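Local coordinates for protein imidazoleglycerol-phosphate dehydratase (Pyrococcus furiosus, PDB 5DNL) that catalyses the dehydration of imidazoleglycerol phosphate to imidazoleacetol phosphate, the sixth step of histidine biosynthesis, and here holds a triazole phosphonate inhibitor with manganese, at residues M1-V12 / L54-A65. Numbering follows the deposited sequence.
Sequences MRRTTKETDIIV and LWEDIGITLGEA. With MN (manganese (II) ion), chain D; 5DL ([(2S)-2-hydroxy-3-(1H-1,2,4-triazol-1-yl)propyl]phosphonic acid), chain F.
I10 and V12 of strand 8-12 pack on helix 54-65 at the tight, buried part of this contact. I10 CD1 presses against D57 CB at 3.3 Å, and its CG2 branch meets I58 CD1. V12 CG1 touches A65 CB and L62 CD1. T61 OG1 hydrogen-bonds to D57 O (2.8 Å), consistent with its methyl facing M1 O and I10 CG2. The T8 hydroxyl donates to D57 OD2 on its anti lone pair (2.6 Å).

R3 of strand 2-4 also packs closely through its aliphatic part, with CB 3.3 Å from T61 OG1. Its guanidinium end is partly exposed and water-bridged. The chain is extended as far as NE, then turns at chi4 (-86°), which brings NH1 to D57. R3 NH1 forms a salt bridge to D57 OD2 (3.2 Å), the two planes 62° apart. I60 CD1 sits over one guanidinium face, toward its rim. Waters link R3 NH2 to D57 OD1 and R3 NE to E64 OE2. A leucine in place of R3 would probably leave the D57 carboxylate without its charged mate.

A third water joins D57 OD2 to E7 OE1. E7 OE2 lies 2.8 Å from inhibitor O13. The beta-hairpin of strands 2-4 and 8-14, at the edge of a mixed sheet, thus packs on helix 51-69 beside the manganese site of E56, H52, E121 and H146 of a neighbouring subunit.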
loop_
_atom_site.group_PDB
_atom_site.type_symbol
_atom_site.label_atom_id
_atom_site.label_comp_id
_atom_site.label_asym_id
_atom_site.label_seq_id
_atom_site.Cartn_x
_atom_site.Cartn_y
_atom_site.Cartn_z
ATOM N N MET A 1 0.901 -50.196 31.839
ATOM C CA MET A 1 -0.184 -49.884 30.867
ATOM C C MET A 1 0.272 -50.334 29.483
ATOM O O MET A 1 1.334 -49.916 29.022
ATOM C CB MET A 1 -0.467 -48.380 30.859
ATOM C CG MET A 1 -1.634 -47.950 30.002
ATOM S SD MET A 1 -3.217 -48.625 30.523
ATOM C CE MET A 1 -3.412 -47.821 32.110
ATOM N N ARG A 2 -0.515 -51.189 28.838
ATOM C CA ARG A 2 -0.211 -51.655 27.487
ATOM C C ARG A 2 -1.345 -51.271 26.560
ATOM O O ARG A 2 -2.523 -51.325 26.932
ATOM C CB ARG A 2 -0.000 -53.163 27.456
ATOM C CG ARG A 2 0.491 -53.691 26.116
ATOM C CD ARG A 2 0.835 -55.154 26.178
ATOM N NE ARG A 2 1.604 -55.598 25.023
ATOM C CZ ARG A 2 2.048 -56.846 24.861
ATOM N NH1 ARG A 2 1.791 -57.784 25.774
ATOM N NH2 ARG A 2 2.753 -57.171 23.784
ATOM N N ARG A 3 -0.973 -50.866 25.350
ATOM C CA ARG A 3 -1.938 -50.544 24.317
ATOM C C ARG A 3 -1.440 -51.146 23.027
ATOM O O ARG A 3 -0.312 -50.865 22.613
ATOM C CB ARG A 3 -2.111 -49.034 24.179
ATOM C CG ARG A 3 -3.178 -48.628 23.184
ATOM C CD ARG A 3 -3.293 -47.110 23.077
ATOM N NE ARG A 3 -4.272 -46.649 22.093
ATOM C CZ ARG A 3 -4.048 -46.479 20.791
ATOM N NH1 ARG A 3 -2.888 -46.783 20.232
ATOM N NH2 ARG A 3 -5.027 -46.018 20.018
ATOM N N THR A 4 -2.270 -51.976 22.398
ATOM C CA THR A 4 -1.868 -52.704 21.212
ATOM C C THR A 4 -2.890 -52.525 20.103
ATOM O O THR A 4 -4.086 -52.717 20.312
ATOM C CB THR A 4 -1.722 -54.214 21.517
ATOM O OG1 THR A 4 -0.916 -54.385 22.695
ATOM C CG2 THR A 4 -1.093 -54.954 20.339
ATOM N N THR A 5 -2.413 -52.122 18.932
ATOM C CA THR A 5 -3.226 -52.088 17.724
ATOM C C THR A 5 -2.482 -52.837 16.644
ATOM O O THR A 5 -1.371 -53.336 16.865
ATOM C CB THR A 5 -3.517 -50.638 17.232
ATOM O OG1 THR A 5 -2.344 -50.087 16.645
ATOM C CG2 THR A 5 -3.997 -49.746 18.365
ATOM N N LYS A 6 -3.055 -52.881 15.446
ATOM C CA LYS A 6 -2.329 -53.421 14.304
ATOM C C LYS A 6 -1.147 -52.548 13.856
ATOM O O LYS A 6 -0.320 -53.016 13.076
ATOM C CB LYS A 6 -3.274 -53.672 13.120
ATOM C CG LYS A 6 -4.332 -54.725 13.420
ATOM C CD LYS A 6 -5.268 -54.963 12.246
ATOM C CE LYS A 6 -6.326 -55.997 12.583
ATOM N NZ LYS A 6 -7.241 -56.253 11.437
ATOM N N GLU A 7 -1.074 -51.296 14.328
ATOM C CA GLU A 7 0.007 -50.361 13.983
ATOM C C GLU A 7 1.141 -50.320 14.998
ATOM O O GLU A 7 2.313 -50.212 14.622
ATOM C CB GLU A 7 -0.578 -48.941 13.855
ATOM C CG GLU A 7 -1.620 -48.804 12.758
ATOM C CD GLU A 7 -2.385 -47.498 12.807
ATOM O OE1 GLU A 7 -2.253 -46.743 13.775
ATOM O OE2 GLU A 7 -3.156 -47.245 11.854
ATOM N N THR A 8 0.792 -50.347 16.277
ATOM C CA THR A 8 1.761 -50.146 17.367
ATOM C C THR A 8 1.484 -51.069 18.554
ATOM O O THR A 8 0.353 -51.506 18.753
ATOM C CB THR A 8 1.772 -48.698 17.918
ATOM O OG1 THR A 8 0.503 -48.408 18.496
ATOM C CG2 THR A 8 2.092 -47.681 16.824
ATOM N N ASP A 9 2.530 -51.319 19.344
ATOM C CA ASP A 9 2.408 -52.106 20.574
ATOM C C ASP A 9 3.290 -51.394 21.574
ATOM O O ASP A 9 4.497 -51.300 21.366
ATOM C CB ASP A 9 2.889 -53.536 20.338
ATOM C CG ASP A 9 2.605 -54.443 21.502
ATOM O OD1 ASP A 9 1.820 -54.096 22.411
ATOM O OD2 ASP A 9 3.190 -55.544 21.483
ATOM N N ILE A 10 2.665 -50.812 22.591
ATOM C CA ILE A 10 3.352 -49.939 23.520
ATOM C C ILE A 10 3.102 -50.371 24.957
ATOM O O ILE A 10 1.964 -50.650 25.336
ATOM C CB ILE A 10 2.851 -48.499 23.326
ATOM C CG1 ILE A 10 3.232 -48.022 21.908
ATOM C CG2 ILE A 10 3.469 -47.583 24.377
ATOM C CD1 ILE A 10 2.559 -46.753 21.498
ATOM N N ILE A 11 4.180 -50.392 25.745
ATOM C CA ILE A 11 4.094 -50.599 27.183
ATOM C C ILE A 11 4.696 -49.389 27.884
ATOM O O ILE A 11 5.825 -48.993 27.576
ATOM C CB ILE A 11 4.846 -51.880 27.609
ATOM C CG1 ILE A 11 4.133 -53.117 27.045
ATOM C CG2 ILE A 11 4.946 -51.957 29.133
ATOM C CD1 ILE A 11 4.979 -54.379 27.036
ATOM N N VAL A 12 3.939 -48.796 28.799
ATOM C CA VAL A 12 4.432 -47.738 29.679
ATOM C C VAL A 12 4.165 -48.147 31.119
ATOM O O VAL A 12 3.006 -48.301 31.509
ATOM C CB VAL A 12 3.733 -46.386 29.407
ATOM C CG1 VAL A 12 4.139 -45.349 30.463
ATOM C CG2 VAL A 12 4.030 -45.898 27.994
ATOM N N LEU A 54 3.626 -44.034 16.278
ATOM C CA LEU A 54 4.401 -44.157 17.504
ATOM C C LEU A 54 4.239 -42.976 18.438
ATOM O O LEU A 54 3.941 -43.128 19.612
ATOM C CB LEU A 54 5.881 -44.338 17.193
ATOM C CG LEU A 54 6.827 -44.340 18.379
ATOM C CD1 LEU A 54 6.623 -45.588 19.240
ATOM C CD2 LEU A 54 8.267 -44.193 17.914
ATOM N N TRP A 55 4.457 -41.768 17.922
ATOM C CA TRP A 55 4.399 -40.574 18.782
ATOM C C TRP A 55 3.013 -40.376 19.408
ATOM O O TRP A 55 2.878 -40.074 20.594
ATOM C CB TRP A 55 4.880 -39.313 18.033
ATOM C CG TRP A 55 6.380 -39.231 17.883
ATOM C CD1 TRP A 55 7.196 -40.137 17.254
ATOM C CD2 TRP A 55 7.245 -38.201 18.398
ATOM N NE1 TRP A 55 8.500 -39.724 17.337
ATOM C CE2 TRP A 55 8.562 -38.548 18.030
ATOM C CE3 TRP A 55 7.030 -37.008 19.116
ATOM C CZ2 TRP A 55 9.657 -37.757 18.362
ATOM C CZ3 TRP A 55 8.118 -36.226 19.436
ATOM C CH2 TRP A 55 9.413 -36.608 19.065
ATOM N N GLU A 56 1.981 -40.506 18.584
ATOM C CA GLU A 56 0.609 -40.361 19.056
ATOM C C GLU A 56 0.287 -41.460 20.069
ATOM O O GLU A 56 -0.269 -41.169 21.129
ATOM C CB GLU A 56 -0.345 -40.446 17.867
ATOM C CG GLU A 56 -1.803 -40.495 18.266
ATOM C CD GLU A 56 -2.744 -40.258 17.111
ATOM O OE1 GLU A 56 -2.274 -40.103 15.960
ATOM O OE2 GLU A 56 -3.964 -40.261 17.361
ATOM N N ASP A 57 0.611 -42.716 19.741
ATOM C CA ASP A 57 0.201 -43.818 20.599
ATOM C C ASP A 57 0.995 -43.880 21.912
ATOM O O ASP A 57 0.458 -44.272 22.943
ATOM C CB ASP A 57 0.276 -45.112 19.820
ATOM C CG ASP A 57 -0.726 -45.159 18.659
ATOM O OD1 ASP A 57 -1.490 -44.174 18.408
ATOM O OD2 ASP A 57 -0.747 -46.199 17.979
ATOM N N ILE A 58 2.245 -43.435 21.868
ATOM C CA ILE A 58 3.028 -43.183 23.081
ATOM C C ILE A 58 2.332 -42.144 23.936
ATOM O O ILE A 58 2.180 -42.308 25.160
ATOM C CB ILE A 58 4.481 -42.771 22.726
ATOM C CG1 ILE A 58 5.306 -43.998 22.307
ATOM C CG2 ILE A 58 5.156 -41.987 23.851
ATOM C CD1 ILE A 58 5.815 -44.864 23.445
ATOM N N GLY A 59 1.892 -41.048 23.321
ATOM C CA GLY A 59 1.184 -40.042 24.078
ATOM C C GLY A 59 -0.067 -40.607 24.738
ATOM O O GLY A 59 -0.305 -40.371 25.916
ATOM N N ILE A 60 -0.865 -41.346 23.968
ATOM C CA ILE A 60 -2.088 -41.948 24.509
ATOM C C ILE A 60 -1.762 -42.876 25.673
ATOM O O ILE A 60 -2.408 -42.777 26.720
ATOM C CB ILE A 60 -2.873 -42.716 23.440
ATOM C CG1 ILE A 60 -3.399 -41.775 22.329
ATOM C CG2 ILE A 60 -4.028 -43.485 24.073
ATOM C CD1 ILE A 60 -3.927 -42.484 21.092
ATOM N N THR A 61 -0.803 -43.772 25.465
ATOM C CA THR A 61 -0.520 -44.813 26.465
ATOM C C THR A 61 0.107 -44.188 27.718
ATOM O O THR A 61 -0.257 -44.542 28.841
ATOM C CB THR A 61 0.384 -45.907 25.876
ATOM O OG1 THR A 61 -0.158 -46.368 24.644
ATOM C CG2 THR A 61 0.497 -47.110 26.841
ATOM N N LEU A 62 1.021 -43.243 27.536
ATOM C CA LEU A 62 1.595 -42.491 28.650
ATOM C C LEU A 62 0.495 -41.746 29.412
ATOM O O LEU A 62 0.465 -41.731 30.642
ATOM C CB LEU A 62 2.667 -41.519 28.157
ATOM C CG LEU A 62 3.292 -40.559 29.167
ATOM C CD1 LEU A 62 3.967 -41.300 30.312
ATOM C CD2 LEU A 62 4.281 -39.636 28.476
ATOM N N GLY A 63 -0.416 -41.092 28.689
ATOM C CA GLY A 63 -1.535 -40.426 29.338
ATOM C C GLY A 63 -2.401 -41.358 30.169
ATOM O O GLY A 63 -2.791 -41.020 31.283
ATOM N N GLU A 64 -2.728 -42.499 29.593
ATOM C CA GLU A 64 -3.529 -43.503 30.297
ATOM C C GLU A 64 -2.785 -43.993 31.529
ATOM O O GLU A 64 -3.392 -44.177 32.591
ATOM C CB GLU A 64 -3.821 -44.675 29.377
ATOM C CG GLU A 64 -4.794 -44.356 28.254
ATOM C CD GLU A 64 -4.992 -45.541 27.313
ATOM O OE1 GLU A 64 -4.181 -46.502 27.302
ATOM O OE2 GLU A 64 -5.961 -45.510 26.552
ATOM N N ALA A 65 -1.474 -44.159 31.404
ATOM C CA ALA A 65 -0.642 -44.623 32.535
ATOM C C ALA A 65 -0.618 -43.583 33.630
ATOM O O ALA A 65 -0.767 -43.908 34.822
ATOM C CB ALA A 65 0.754 -44.989 32.098
HETATM MN MN MN D . -2.770 -38.710 14.345
HETATM N N1 5DL F . -3.107 -42.033 11.408
HETATM C C3 5DL F . -4.488 -41.133 12.938
HETATM N N2 5DL F . -4.362 -42.042 11.964
HETATM C C8 5DL F . -6.415 -45.213 11.311
HETATM C C7 5DL F . -5.184 -44.410 11.736
HETATM C C6 5DL F . -5.448 -42.923 11.549
HETATM C C5 5DL F . -2.485 -41.073 12.101
HETATM O O10 5DL F . -7.656 -44.747 13.641
HETATM P P9 5DL F . -7.960 -44.835 12.184
HETATM O O11 5DL F . -8.929 -45.935 11.824
HETATM O O12 5DL F . -8.513 -43.516 11.662
HETATM O O13 5DL F . -4.030 -44.782 10.968
HETATM N N4 5DL F . -3.279 -40.503 13.036
HETATM O O HOH W 1 -3.946 -44.909 17.555
HETATM O O HOH W 2 -6.285 -46.732 24.242
HETATM O O HOH W 3 -2.422 -47.438 16.433
HETATM O O HOH W 4 -4.792 -39.062 15.150
#